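Side-chain contacts in hypothetical glycoside hydrolase (Parabacteroides distasonis, PDB 3TAW), which is of unknown function but probably has the five-bladed beta-propeller fold of a glycoside hydrolase-like family: residues A[81-86]-A[119-124]; A[100-105]-A[133-138]; A[146-149]-A[155-158]. All blocks are in the same frame, centred on the assembly; numbering follows the deposited sequence.

Interaction 1. Residues A[81-86]-A[119-124]; sequences SRLGYA and EDPRIA. With EDO (1,2-ethanediol), chain P.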
ATOM      1  N   SER A  81      11.333  10.343  -1.106  1.00 14.17           N
ATOM      2  CA  SER A  81      11.059   8.908  -1.037  1.00 13.24           C
ATOM      3  C   SER A  81      11.481   8.234  -2.335  1.00 12.67           C
ATOM      4  O   SER A  81      11.302   8.790  -3.417  1.00 12.89           O
ATOM      5  CB  SER A  81       9.564   8.652  -0.799  1.00 13.00           C
ATOM      6  OG  SER A  81       9.154   9.074   0.500  1.00 13.35           O
ATOM      7  N   ARG A  82      12.107   7.073  -2.194  1.00 12.48           N
ATOM      8  CA  ARG A  82      12.549   6.219  -3.283  1.00 12.38           C
ATOM      9  C   ARG A  82      12.244   4.779  -2.843  1.00 12.31           C
ATOM     10  O   ARG A  82      12.062   4.516  -1.642  1.00 12.72           O
ATOM     11  CB  ARG A  82      14.054   6.415  -3.543  1.00 12.76           C
ATOM     12  CG  ARG A  82      14.409   7.850  -3.910  1.00 12.98           C
ATOM     13  CD  ARG A  82      15.903   8.029  -4.149  1.00 13.17           C
ATOM     14  NE  ARG A  82      16.275   9.403  -4.464  1.00 13.64           N
ATOM     15  CZ  ARG A  82      16.562  10.346  -3.565  1.00 14.26           C
ATOM     16  NH1 ARG A  82      16.465  10.119  -2.261  1.00 14.14           N
ATOM     17  NH2 ARG A  82      16.931  11.556  -3.969  1.00 14.87           N
ATOM     18  N   LEU A  83      12.154   3.853  -3.795  1.00 11.94           N
ATOM     19  CA  LEU A  83      11.834   2.488  -3.467  1.00 11.80           C
ATOM     20  C   LEU A  83      13.042   1.578  -3.569  1.00 11.72           C
ATOM     21  O   LEU A  83      13.691   1.502  -4.616  1.00 11.68           O
ATOM     22  CB  LEU A  83      10.746   1.954  -4.408  1.00 11.32           C
ATOM     23  CG  LEU A  83       9.491   2.799  -4.537  1.00 11.60           C
ATOM     24  CD1 LEU A  83       8.460   2.100  -5.391  1.00 11.43           C
ATOM     25  CD2 LEU A  83       8.902   3.243  -3.152  1.00 11.53           C
ATOM     26  N   GLY A  84      13.282   0.861  -2.490  1.00 12.00           N
ATOM     27  CA  GLY A  84      14.308  -0.168  -2.423  1.00 12.57           C
ATOM     28  C   GLY A  84      13.850  -1.463  -3.040  1.00 13.32           C
ATOM     29  O   GLY A  84      12.690  -1.604  -3.445  1.00 14.34           O
ATOM     30  N   TYR A  85      14.779  -2.404  -3.176  1.00 13.42           N
ATOM     31  CA  TYR A  85      14.491  -3.710  -3.758  1.00 13.49           C
ATOM     32  C   TYR A  85      15.174  -4.760  -2.879  1.00 13.42           C
ATOM     33  O   TYR A  85      16.402  -4.796  -2.771  1.00 13.88           O
ATOM     34  CB  TYR A  85      15.030  -3.781  -5.187  1.00 14.37           C
ATOM     35  CG  TYR A  85      14.713  -5.051  -5.925  1.00 14.87           C
ATOM     36  CD1 TYR A  85      15.537  -6.171  -5.807  1.00 15.57           C
ATOM     37  CD2 TYR A  85      13.605  -5.145  -6.767  1.00 15.93           C
ATOM     38  CE1 TYR A  85      15.250  -7.355  -6.511  1.00 16.29           C
ATOM     39  CE2 TYR A  85      13.312  -6.321  -7.454  1.00 16.40           C
ATOM     40  CZ  TYR A  85      14.128  -7.420  -7.319  1.00 17.10           C
ATOM     41  OH  TYR A  85      13.849  -8.602  -8.006  1.00 18.87           O
ATOM     42  N   ALA A  86      14.379  -5.605  -2.238  1.00 12.98           N
ATOM     43  CA  ALA A  86      14.900  -6.594  -1.301  1.00 12.97           C
ATOM     44  C   ALA A  86      14.263  -7.939  -1.597  1.00 13.12           C
ATOM     45  O   ALA A  86      13.045  -8.011  -1.804  1.00 12.32           O
ATOM     46  CB  ALA A  86      14.588  -6.172   0.123  1.00 13.56           C
ATOM     47  N   GLU A 119       6.236   7.566  -3.291  1.00 13.29           N
ATOM     48  CA  GLU A 119       5.851   7.015  -1.988  1.00 13.10           C
ATOM     49  C   GLU A 119       4.886   5.831  -2.071  1.00 12.81           C
ATOM     50  O   GLU A 119       4.180   5.664  -3.064  1.00 12.06           O
ATOM     51  CB  GLU A 119       5.133   8.073  -1.141  1.00 14.19           C
ATOM     52  CG  GLU A 119       5.817   9.444  -1.060  1.00 14.94           C
ATOM     53  CD  GLU A 119       5.018  10.436  -0.246  1.00 16.18           C
ATOM     54  OE1 GLU A 119       3.775  10.220  -0.058  1.00 16.76           O
ATOM     55  OE2 GLU A 119       5.621  11.450   0.191  1.00 17.02           O
ATOM     56  N   ASP A 120       4.845   5.054  -0.986  1.00 12.27           N
ATOM     57  CA  ASP A 120       3.705   4.202  -0.663  1.00 12.24           C
ATOM     58  C   ASP A 120       3.241   3.322  -1.817  1.00 11.79           C
ATOM     59  O   ASP A 120       2.094   3.416  -2.286  1.00 11.82           O
ATOM     60  CB  ASP A 120       2.570   5.062  -0.133  1.00 12.74           C
ATOM     61  CG  ASP A 120       2.900   5.725   1.204  1.00 13.66           C
ATOM     62  OD1 ASP A 120       4.008   5.500   1.746  1.00 13.02           O
ATOM     63  OD2 ASP A 120       1.998   6.419   1.736  1.00 14.56           O
ATOM     64  N   PRO A 121       4.145   2.452  -2.273  1.00 11.01           N
ATOM     65  CA  PRO A 121       3.879   1.545  -3.400  1.00 11.05           C
ATOM     66  C   PRO A 121       2.929   0.396  -3.024  1.00 10.71           C
ATOM     67  O   PRO A 121       2.928  -0.071  -1.880  1.00 10.79           O
ATOM     68  CB  PRO A 121       5.240   0.978  -3.686  1.00 10.78           C
ATOM     69  CG  PRO A 121       5.933   0.955  -2.364  1.00 11.03           C
ATOM     70  CD  PRO A 121       5.496   2.229  -1.700  1.00 11.36           C
ATOM     71  N   ARG A 122       2.117  -0.025  -3.982  1.00 10.89           N
ATOM     72  CA  ARG A 122       1.493  -1.342  -3.967  1.00 10.97           C
ATOM     73  C   ARG A 122       1.766  -1.979  -5.307  1.00 10.87           C
ATOM     74  O   ARG A 122       1.723  -1.309  -6.355  1.00 10.35           O
ATOM     75  CB  ARG A 122      -0.040  -1.293  -3.783  1.00 11.46           C
ATOM     76  CG  ARG A 122      -0.527  -1.073  -2.386  1.00 12.24           C
ATOM     77  CD  ARG A 122      -0.583   0.370  -2.065  1.00 12.87           C
ATOM     78  NE  ARG A 122      -1.255   0.692  -0.792  1.00 12.83           N
ATOM     79  CZ  ARG A 122      -0.990   1.792  -0.102  1.00 13.11           C
ATOM     80  NH1 ARG A 122      -0.108   2.654  -0.562  1.00 13.48           N
ATOM     81  NH2 ARG A 122      -1.591   2.036   1.053  1.00 12.92           N
ATOM     82  N   ILE A 123       2.005  -3.283  -5.281  1.00 10.72           N
ATOM     83  CA  ILE A 123       2.285  -4.052  -6.485  1.00 11.20           C
ATOM     84  C   ILE A 123       1.326  -5.215  -6.604  1.00 10.89           C
ATOM     85  O   ILE A 123       1.069  -5.908  -5.628  1.00 10.64           O
ATOM     86  CB  ILE A 123       3.713  -4.609  -6.491  1.00 11.89           C
ATOM     87  CG1 ILE A 123       4.716  -3.445  -6.477  1.00 12.52           C
ATOM     88  CG2 ILE A 123       3.956  -5.544  -7.711  1.00 12.51           C
ATOM     89  CD1 ILE A 123       6.136  -3.874  -6.200  1.00 13.99           C
ATOM     90  N   ALA A 124       0.843  -5.446  -7.818  1.00 11.03           N
ATOM     91  CA  ALA A 124       0.169  -6.697  -8.163  1.00 11.70           C
ATOM     92  C   ALA A 124       0.607  -7.094  -9.571  1.00 12.36           C
ATOM     93  O   ALA A 124       1.151  -6.273 -10.324  1.00 12.68           O
ATOM     94  CB  ALA A 124      -1.368  -6.584  -8.096  1.00 11.55           C
TER
HETATM   95  C1  EDO P 401       1.656  14.295   1.266  1.00 29.37           C
HETATM   96  O1  EDO P 401       0.318  13.831   1.042  1.00 32.56           O
HETATM   97  C2  EDO P 401       2.612  13.322   0.601  1.00 27.90           C
HETATM   98  O2  EDO P 401       2.083  12.005   0.737  1.00 27.00           O
HETATM   99  O   HOH W   1       8.317  11.684   0.215  1.00 15.05           O
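The pyrrolidine ring of Pro121 receives both methyl groups of Leu83 along its CB-CG-CD side. Leu83 CD1 lies 3.8 Å from Pro121 CB, while Leu83 CD2 is 3.8 Å from both Pro121 CG and Pro121 CD. With CG of Leu83 anti to its carbonyl carbon (chi1 -52°), the branched end comes down against the proline, and the two side chains run antiparallel alongside one another. Within 119-124, the edge of the Arg122 guanidinium group meets Asp120 O in plane through a weak bond from NH1; its NE and NH2 go to the carbonyls of Gly248 and Cys247.

Ser81 OG touches the CG methylene of Glu119 at 3.7 Å, and the polar ends are bridged by a water that accepts from Ser81 OG (2.8 Å) and donates to Glu119 OE2 (2.7 Å). Glu119 OE1 takes a hydrogen bond from O2 of a 1,2-ethanediol at 2.6 Å. Ser81 OG is further held by the NE of Arg67, so that this buried hydroxyl is well satisfied.

The contact thus joins strand 81-88 of one four-stranded antiparallel sheet to strand 117-125 of the next. Met65 of strand 61-69 borders Leu83, and Ala54 of strand 49-58 and Leu133 of strand 131-138 border Pro121.

Interaction 2. Residues A[100-105]-A[133-138]; sequences PAFYPA and LLYTQW. With EDO (1,2-ethanediol), chain N; ACT (acetate ion), chain E.
Leu133, the first residue of its segment, places CD2 almost centrally over one face of the Phe102 ring, 3.6 Å from Leu133 CD2 to the centroid and only 6° off the ring normal, a clear CH-pi contact. The opposite face of Phe102 carries O2 of a 1,2-ethanediol, which lies toward the rim, 3.4 Å from Phe102 CD1. That same oxygen is gripped by the backbone of the next residue: Tyr103 N donates to it at 2.9 Å, nearly straight, and it donates in turn to Tyr103 O.

Two residues on, Tyr135 offers the face of its ring to the edge of Phe102. The pair is T-shaped, with planes at 76° and ring centroids of Phe102 and Tyr135 4.8 Å apart; Phe102 CE2 comes closest, 3.5 Å from Tyr135 CZ. CG of Tyr135 sits between its backbone N and carbonyl carbon (chi1 67°), a setting that turns the ring across the end of Phe102. The phenol OH is tied to Glu113 OE2, which helps to fix the ring. Gln137 follows on the same side of the strand and binds Glu113 too.

Phe102 therefore reaches from the loop between strand 95-96 and helix 110-113 onto strand 131-138. It forms a classic beta bulge with Ala101 opposite Leu83. Trp156 meets its ring edge-to-face, Lys158 makes a cation-pi contact, and Ala148 of strand 143-150 packs on it.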
ATOM      1  N   PRO A 100      18.379   2.057  -5.308  1.00 14.14           N
ATOM      2  CA  PRO A 100      16.921   1.958  -5.374  1.00 13.55           C
ATOM      3  C   PRO A 100      16.445   1.525  -6.774  1.00 13.41           C
ATOM      4  O   PRO A 100      17.082   1.843  -7.796  1.00 13.50           O
ATOM      5  CB  PRO A 100      16.441   3.366  -5.015  1.00 13.68           C
ATOM      6  CG  PRO A 100      17.604   4.266  -5.444  1.00 14.27           C
ATOM      7  CD  PRO A 100      18.853   3.455  -5.193  1.00 14.25           C
ATOM      8  N   ALA A 101      15.337   0.788  -6.811  1.00 13.18           N
ATOM      9  CA  ALA A 101      14.787   0.290  -8.081  1.00 13.19           C
ATOM     10  C   ALA A 101      13.758   1.239  -8.711  1.00 12.91           C
ATOM     11  O   ALA A 101      13.429   1.091  -9.896  1.00 14.21           O
ATOM     12  CB  ALA A 101      14.168  -1.086  -7.875  1.00 13.10           C
ATOM     13  N   PHE A 102      13.276   2.198  -7.929  1.00 12.58           N
ATOM     14  CA  PHE A 102      12.283   3.183  -8.393  1.00 12.56           C
ATOM     15  C   PHE A 102      12.503   4.492  -7.662  1.00 12.88           C
ATOM     16  O   PHE A 102      12.770   4.501  -6.455  1.00 12.48           O
ATOM     17  CB  PHE A 102      10.880   2.637  -8.142  1.00 12.09           C
ATOM     18  CG  PHE A 102       9.823   3.258  -8.995  1.00 11.98           C
ATOM     19  CD1 PHE A 102       9.618   2.822 -10.290  1.00 12.19           C
ATOM     20  CD2 PHE A 102       9.006   4.261  -8.500  1.00 12.04           C
ATOM     21  CE1 PHE A 102       8.637   3.387 -11.095  1.00 12.56           C
ATOM     22  CE2 PHE A 102       8.021   4.837  -9.304  1.00 12.32           C
ATOM     23  CZ  PHE A 102       7.817   4.381 -10.594  1.00 12.37           C
ATOM     24  N   TYR A 103      12.477   5.593  -8.407  1.00 13.13           N
ATOM     25  CA  TYR A 103      12.895   6.889  -7.866  1.00 13.62           C
ATOM     26  C   TYR A 103      12.532   8.014  -8.824  1.00 14.02           C
ATOM     27  O   TYR A 103      12.301   7.776 -10.016  1.00 13.53           O
ATOM     28  CB  TYR A 103      14.429   6.886  -7.631  1.00 14.08           C
ATOM     29  CG  TYR A 103      15.181   6.296  -8.780  1.00 14.65           C
ATOM     30  CD1 TYR A 103      15.536   7.069  -9.866  1.00 15.73           C
ATOM     31  CD2 TYR A 103      15.496   4.928  -8.801  1.00 15.28           C
ATOM     32  CE1 TYR A 103      16.215   6.519 -10.951  1.00 16.39           C
ATOM     33  CE2 TYR A 103      16.150   4.372  -9.860  1.00 15.80           C
ATOM     34  CZ  TYR A 103      16.511   5.176 -10.946  1.00 16.95           C
ATOM     35  OH  TYR A 103      17.160   4.631 -12.031  1.00 19.19           O
ATOM     36  N   PRO A 104      12.466   9.250  -8.302  1.00 14.21           N
ATOM     37  CA  PRO A 104      12.219  10.384  -9.174  1.00 15.00           C
ATOM     38  C   PRO A 104      13.463  10.652 -10.038  1.00 15.83           C
ATOM     39  O   PRO A 104      14.592  10.345  -9.623  1.00 15.88           O
ATOM     40  CB  PRO A 104      11.978  11.531  -8.190  1.00 15.04           C
ATOM     41  CG  PRO A 104      12.797  11.171  -6.993  1.00 14.78           C
ATOM     42  CD  PRO A 104      12.662   9.664  -6.897  1.00 14.18           C
ATOM     43  N   ALA A 105      13.263  11.207 -11.231  1.00 16.87           N
ATOM     44  CA  ALA A 105      14.352  11.376 -12.166  1.00 17.94           C
ATOM     45  C   ALA A 105      14.004  12.496 -13.130  1.00 19.55           C
ATOM     46  O   ALA A 105      12.927  13.085 -13.019  1.00 19.80           O
ATOM     47  CB  ALA A 105      14.602  10.062 -12.921  1.00 17.67           C
ATOM     48  N   LEU A 133       2.541  -1.234 -10.611  1.00 11.84           N
ATOM     49  CA  LEU A 133       2.919  -0.470  -9.442  1.00 11.68           C
ATOM     50  C   LEU A 133       2.056   0.771  -9.364  1.00 11.96           C
ATOM     51  O   LEU A 133       2.014   1.569 -10.312  1.00 12.16           O
ATOM     52  CB  LEU A 133       4.403  -0.083  -9.570  1.00 12.29           C
ATOM     53  CG  LEU A 133       5.002   0.866  -8.542  1.00 12.85           C
ATOM     54  CD1 LEU A 133       4.920   0.300  -7.116  1.00 13.10           C
ATOM     55  CD2 LEU A 133       6.474   1.199  -8.933  1.00 13.27           C
ATOM     56  N   LEU A 134       1.330   0.892  -8.240  1.00 11.52           N
ATOM     57  CA  LEU A 134       0.518   2.053  -7.919  1.00 11.97           C
ATOM     58  C   LEU A 134       1.198   2.730  -6.761  1.00 11.47           C
ATOM     59  O   LEU A 134       1.479   2.088  -5.743  1.00 10.74           O
ATOM     60  CB  LEU A 134      -0.895   1.644  -7.507  1.00 12.57           C
ATOM     61  CG  LEU A 134      -1.927   1.472  -8.636  1.00 13.52           C
ATOM     62  CD1 LEU A 134      -2.421   2.843  -9.177  1.00 14.05           C
ATOM     63  CD2 LEU A 134      -1.429   0.578  -9.746  1.00 14.43           C
ATOM     64  N   TYR A 135       1.489   4.028  -6.917  1.00 11.71           N
ATOM     65  CA  TYR A 135       2.296   4.766  -5.948  1.00 11.91           C
ATOM     66  C   TYR A 135       1.910   6.234  -5.951  1.00 12.36           C
ATOM     67  O   TYR A 135       1.144   6.680  -6.807  1.00 12.27           O
ATOM     68  CB  TYR A 135       3.797   4.622  -6.277  1.00 12.12           C
ATOM     69  CG  TYR A 135       4.217   5.294  -7.574  1.00 12.75           C
ATOM     70  CD1 TYR A 135       4.014   4.682  -8.801  1.00 13.15           C
ATOM     71  CD2 TYR A 135       4.854   6.536  -7.565  1.00 13.30           C
ATOM     72  CE1 TYR A 135       4.390   5.301  -9.999  1.00 13.51           C
ATOM     73  CE2 TYR A 135       5.258   7.153  -8.745  1.00 13.73           C
ATOM     74  CZ  TYR A 135       5.025   6.534  -9.952  1.00 13.79           C
ATOM     75  OH  TYR A 135       5.451   7.129 -11.099  1.00 14.11           O
ATOM     76  N   THR A 136       2.413   6.968  -4.966  1.00 12.54           N
ATOM     77  CA  THR A 136       2.129   8.388  -4.852  1.00 13.10           C
ATOM     78  C   THR A 136       3.290   9.209  -5.389  1.00 13.33           C
ATOM     79  O   THR A 136       4.440   8.999  -4.996  1.00 13.06           O
ATOM     80  CB  THR A 136       1.959   8.805  -3.388  1.00 13.67           C
ATOM     81  OG1 THR A 136       1.049   7.920  -2.738  1.00 13.96           O
ATOM     82  CG2 THR A 136       1.468  10.284  -3.289  1.00 14.41           C
ATOM     83  N   GLN A 137       2.985  10.127  -6.287  1.00 13.93           N
ATOM     84  CA  GLN A 137       3.950  11.136  -6.752  1.00 14.47           C
ATOM     85  C   GLN A 137       3.845  12.312  -5.805  1.00 15.27           C
ATOM     86  O   GLN A 137       2.728  12.791  -5.543  1.00 15.62           O
ATOM     87  CB  GLN A 137       3.605  11.594  -8.165  1.00 14.81           C
ATOM     88  CG  GLN A 137       3.507  10.469  -9.194  1.00 14.98           C
ATOM     89  CD  GLN A 137       3.215  11.010 -10.566  1.00 15.90           C
ATOM     90  OE1 GLN A 137       2.197  11.703 -10.765  1.00 16.28           O
ATOM     91  NE2 GLN A 137       4.085  10.707 -11.534  1.00 15.63           N
ATOM     92  N   TRP A 138       4.969  12.785  -5.275  1.00 15.49           N
ATOM     93  CA  TRP A 138       4.934  13.927  -4.348  1.00 16.47           C
ATOM     94  C   TRP A 138       5.896  14.997  -4.786  1.00 17.57           C
ATOM     95  O   TRP A 138       7.101  14.766  -4.889  1.00 16.70           O
ATOM     96  CB  TRP A 138       5.253  13.475  -2.940  1.00 16.67           C
ATOM     97  CG  TRP A 138       5.188  14.488  -1.810  1.00 17.33           C
ATOM     98  CD1 TRP A 138       6.062  14.574  -0.765  1.00 17.46           C
ATOM     99  CD2 TRP A 138       4.171  15.487  -1.554  1.00 17.87           C
ATOM    100  NE1 TRP A 138       5.675  15.540   0.095  1.00 18.14           N
ATOM    101  CE2 TRP A 138       4.513  16.116  -0.350  1.00 18.61           C
ATOM    102  CE3 TRP A 138       3.008  15.890  -2.219  1.00 18.46           C
ATOM    103  CZ2 TRP A 138       3.750  17.156   0.199  1.00 19.52           C
ATOM    104  CZ3 TRP A 138       2.237  16.898  -1.667  1.00 19.19           C
ATOM    105  CH2 TRP A 138       2.621  17.528  -0.475  1.00 19.91           C
TER
HETATM  106  C1  EDO N 399      13.611   3.988 -12.454  1.00 28.53           C
HETATM  107  O1  EDO N 399      12.637   3.184 -13.116  1.00 34.33           O
HETATM  108  C2  EDO N 399      12.967   5.323 -12.153  1.00 27.36           C
HETATM  109  O2  EDO N 399      11.920   5.157 -11.186  1.00 23.69           O
HETATM  110  C   ACT E 390      19.074   6.897 -13.667  1.00 37.64           C
HETATM  111  O   ACT E 390      19.751   6.589 -12.642  1.00 34.13           O
HETATM  112  OXT ACT E 390      18.054   6.196 -13.935  1.00 34.80           O
HETATM  113  CH3 ACT E 390      19.450   8.055 -14.549  1.00 36.43           C

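Interaction 3. Residues A[146-149]-A[155-158]; sequences AVAT and HWTK
Trp156 carries CG anti to its carbonyl carbon (chi1 -65°), and this rotation brings the six-membered ring of the indole against strand 143-150. CE3 of Trp156 rests 3.4 Å from the carbonyl carbon C of Thr149 and 3.9 Å from Ala148 CB, and Ala148 O lies near the ring plane at the edge, 3.8 Å from Trp156 CZ3. Thr157 has OG1 likewise anti to its carbonyl carbon (chi1 -62°), and Thr157 OG1 is hydrogen-bonded to a water at 2.8 Å; the water donates to His155 O and, weakly, to Thr149 O.

The backbones set the register. Thr149 and Thr157 form an antiparallel hydrogen-bonded pair, joined by Thr149 N to Thr157 O at 3.0 Å and by Thr157 N to Thr149 O at 2.9 Å, the latter almost linear (170°). Ala148 and Lys158 form the adjoining non-hydrogen-bonded pair, their side chains on the opposite face of the sheet from the two threonines.

Both carbonyl oxygens are used more than once. Thr157 O also takes a CA-H...O contact from Ala148 CA at 3.1 Å, and Thr149 O another from Trp156 CA. On the Ala148 face, Lys158 NZ forms salt bridges with Asp107 and Glu113 and bonds to Tyr103 O, which probably favours its protonated form.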
ATOM      1  N   ALA A 146      -0.224   7.336  -9.142  1.00 13.58           N
ATOM      2  CA  ALA A 146       0.316   7.122 -10.476  1.00 13.81           C
ATOM      3  C   ALA A 146       0.623   5.643 -10.698  1.00 13.40           C
ATOM      4  O   ALA A 146       0.657   4.846  -9.755  1.00 12.58           O
ATOM      5  CB  ALA A 146       1.580   8.013 -10.693  1.00 14.33           C
ATOM      6  N   VAL A 147       0.830   5.292 -11.958  1.00 13.70           N
ATOM      7  CA  VAL A 147       0.999   3.911 -12.383  1.00 13.68           C
ATOM      8  C   VAL A 147       2.313   3.698 -13.126  1.00 13.91           C
ATOM      9  O   VAL A 147       2.704   4.514 -13.970  1.00 14.25           O
ATOM     10  CB  VAL A 147      -0.148   3.489 -13.331  1.00 14.13           C
ATOM     11  CG1 VAL A 147      -0.047   1.990 -13.685  1.00 14.69           C
ATOM     12  CG2 VAL A 147      -1.540   3.804 -12.698  1.00 14.23           C
ATOM     13  N   ALA A 148       2.989   2.594 -12.826  1.00 13.39           N
ATOM     14  CA  ALA A 148       4.129   2.169 -13.612  1.00 13.24           C
ATOM     15  C   ALA A 148       4.056   0.668 -13.793  1.00 13.50           C
ATOM     16  O   ALA A 148       3.445  -0.043 -12.966  1.00 13.16           O
ATOM     17  CB  ALA A 148       5.477   2.629 -12.933  1.00 13.24           C
ATOM     18  N   THR A 149       4.613   0.178 -14.901  1.00 13.89           N
ATOM     19  CA  THR A 149       4.651  -1.250 -15.160  1.00 13.79           C
ATOM     20  C   THR A 149       6.057  -1.764 -15.522  1.00 14.41           C
ATOM     21  O   THR A 149       6.913  -1.003 -15.999  1.00 14.60           O
ATOM     22  CB  THR A 149       3.642  -1.699 -16.246  1.00 14.60           C
ATOM     23  OG1 THR A 149       4.088  -1.271 -17.540  1.00 15.47           O
ATOM     24  CG2 THR A 149       2.225  -1.129 -15.975  1.00 14.64           C
ATOM     25  N   HIS A 155      13.082  -2.508 -14.839  1.00 16.70           N
ATOM     26  CA  HIS A 155      12.959  -1.710 -16.053  1.00 17.70           C
ATOM     27  C   HIS A 155      11.518  -1.256 -16.134  1.00 16.61           C
ATOM     28  O   HIS A 155      10.656  -1.977 -16.632  1.00 16.65           O
ATOM     29  CB  HIS A 155      13.417  -2.510 -17.288  1.00 19.70           C
ATOM     30  CG  HIS A 155      14.888  -2.795 -17.275  1.00 21.70           C
ATOM     31  ND1 HIS A 155      15.429  -3.927 -16.696  1.00 23.13           N
ATOM     32  CD2 HIS A 155      15.938  -2.054 -17.711  1.00 23.38           C
ATOM     33  CE1 HIS A 155      16.749  -3.886 -16.805  1.00 23.68           C
ATOM     34  NE2 HIS A 155      17.082  -2.759 -17.416  1.00 23.63           N
ATOM     35  N   TRP A 156      11.267  -0.078 -15.566  1.00 15.92           N
ATOM     36  CA  TRP A 156       9.914   0.434 -15.399  1.00 15.75           C
ATOM     37  C   TRP A 156       9.551   1.445 -16.475  1.00 16.35           C
ATOM     38  O   TRP A 156      10.393   2.244 -16.901  1.00 17.89           O
ATOM     39  CB  TRP A 156       9.739   1.113 -14.029  1.00 15.13           C
ATOM     40  CG  TRP A 156       9.868   0.239 -12.862  1.00 14.34           C
ATOM     41  CD1 TRP A 156      10.986   0.026 -12.100  1.00 14.30           C
ATOM     42  CD2 TRP A 156       8.829  -0.529 -12.277  1.00 14.20           C
ATOM     43  NE1 TRP A 156      10.701  -0.844 -11.083  1.00 14.46           N
ATOM     44  CE2 TRP A 156       9.373  -1.198 -11.162  1.00 13.78           C
ATOM     45  CE3 TRP A 156       7.480  -0.731 -12.601  1.00 14.28           C
ATOM     46  CZ2 TRP A 156       8.612  -2.054 -10.356  1.00 13.74           C
ATOM     47  CZ3 TRP A 156       6.727  -1.584 -11.799  1.00 14.18           C
ATOM     48  CH2 TRP A 156       7.299  -2.242 -10.689  1.00 14.07           C
ATOM     49  N   THR A 157       8.291   1.424 -16.892  1.00 15.94           N
ATOM     50  CA  THR A 157       7.674   2.490 -17.672  1.00 16.08           C
ATOM     51  C   THR A 157       6.682   3.241 -16.791  1.00 15.99           C
ATOM     52  O   THR A 157       5.767   2.635 -16.231  1.00 15.10           O
ATOM     53  CB  THR A 157       6.981   1.910 -18.902  1.00 16.90           C
ATOM     54  OG1 THR A 157       7.983   1.272 -19.709  1.00 17.21           O
ATOM     55  CG2 THR A 157       6.272   3.001 -19.727  1.00 17.09           C
ATOM     56  N   LYS A 158       6.891   4.552 -16.651  1.00 15.86           N
ATOM     57  CA  LYS A 158       5.994   5.412 -15.887  1.00 15.89           C
ATOM     58  C   LYS A 158       4.914   5.943 -16.814  1.00 16.24           C
ATOM     59  O   LYS A 158       5.222   6.558 -17.855  1.00 16.58           O
ATOM     60  CB  LYS A 158       6.751   6.567 -15.245  1.00 16.00           C
ATOM     61  CG  LYS A 158       7.769   6.150 -14.183  1.00 15.82           C
ATOM     62  CD  LYS A 158       8.406   7.354 -13.530  1.00 15.69           C
ATOM     63  CE  LYS A 158       9.531   6.963 -12.585  1.00 15.72           C
ATOM     64  NZ  LYS A 158      10.275   8.125 -12.011  1.00 15.72           N
TER
HETATM   65  O   HOH W   2       8.788  -1.267 -18.795  1.00 22.32           O

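In the fold
The three contacts lead from one four-stranded antiparallel sheet across the next, as between adjacent blades of a propeller. Interaction 1 bridges the two sheets, and its centre lies about 7 Å from that of interaction 2, which joins the loop after strand 95-96 to strand 131-138; along the chain their segments alternate. They touch through Leu83 N with Phe102 O and Arg122 N with Leu134 O. Interaction 3 follows later in sequence, on the last hairpin of the second sheet. Its centre is about 8 Å from that of interaction 2 and about 12 Å from that of interaction 1. Interactions 1 and 2 thus tie this sheet to the preceding one and its following loop, whereas interaction 3 pairs strands within it.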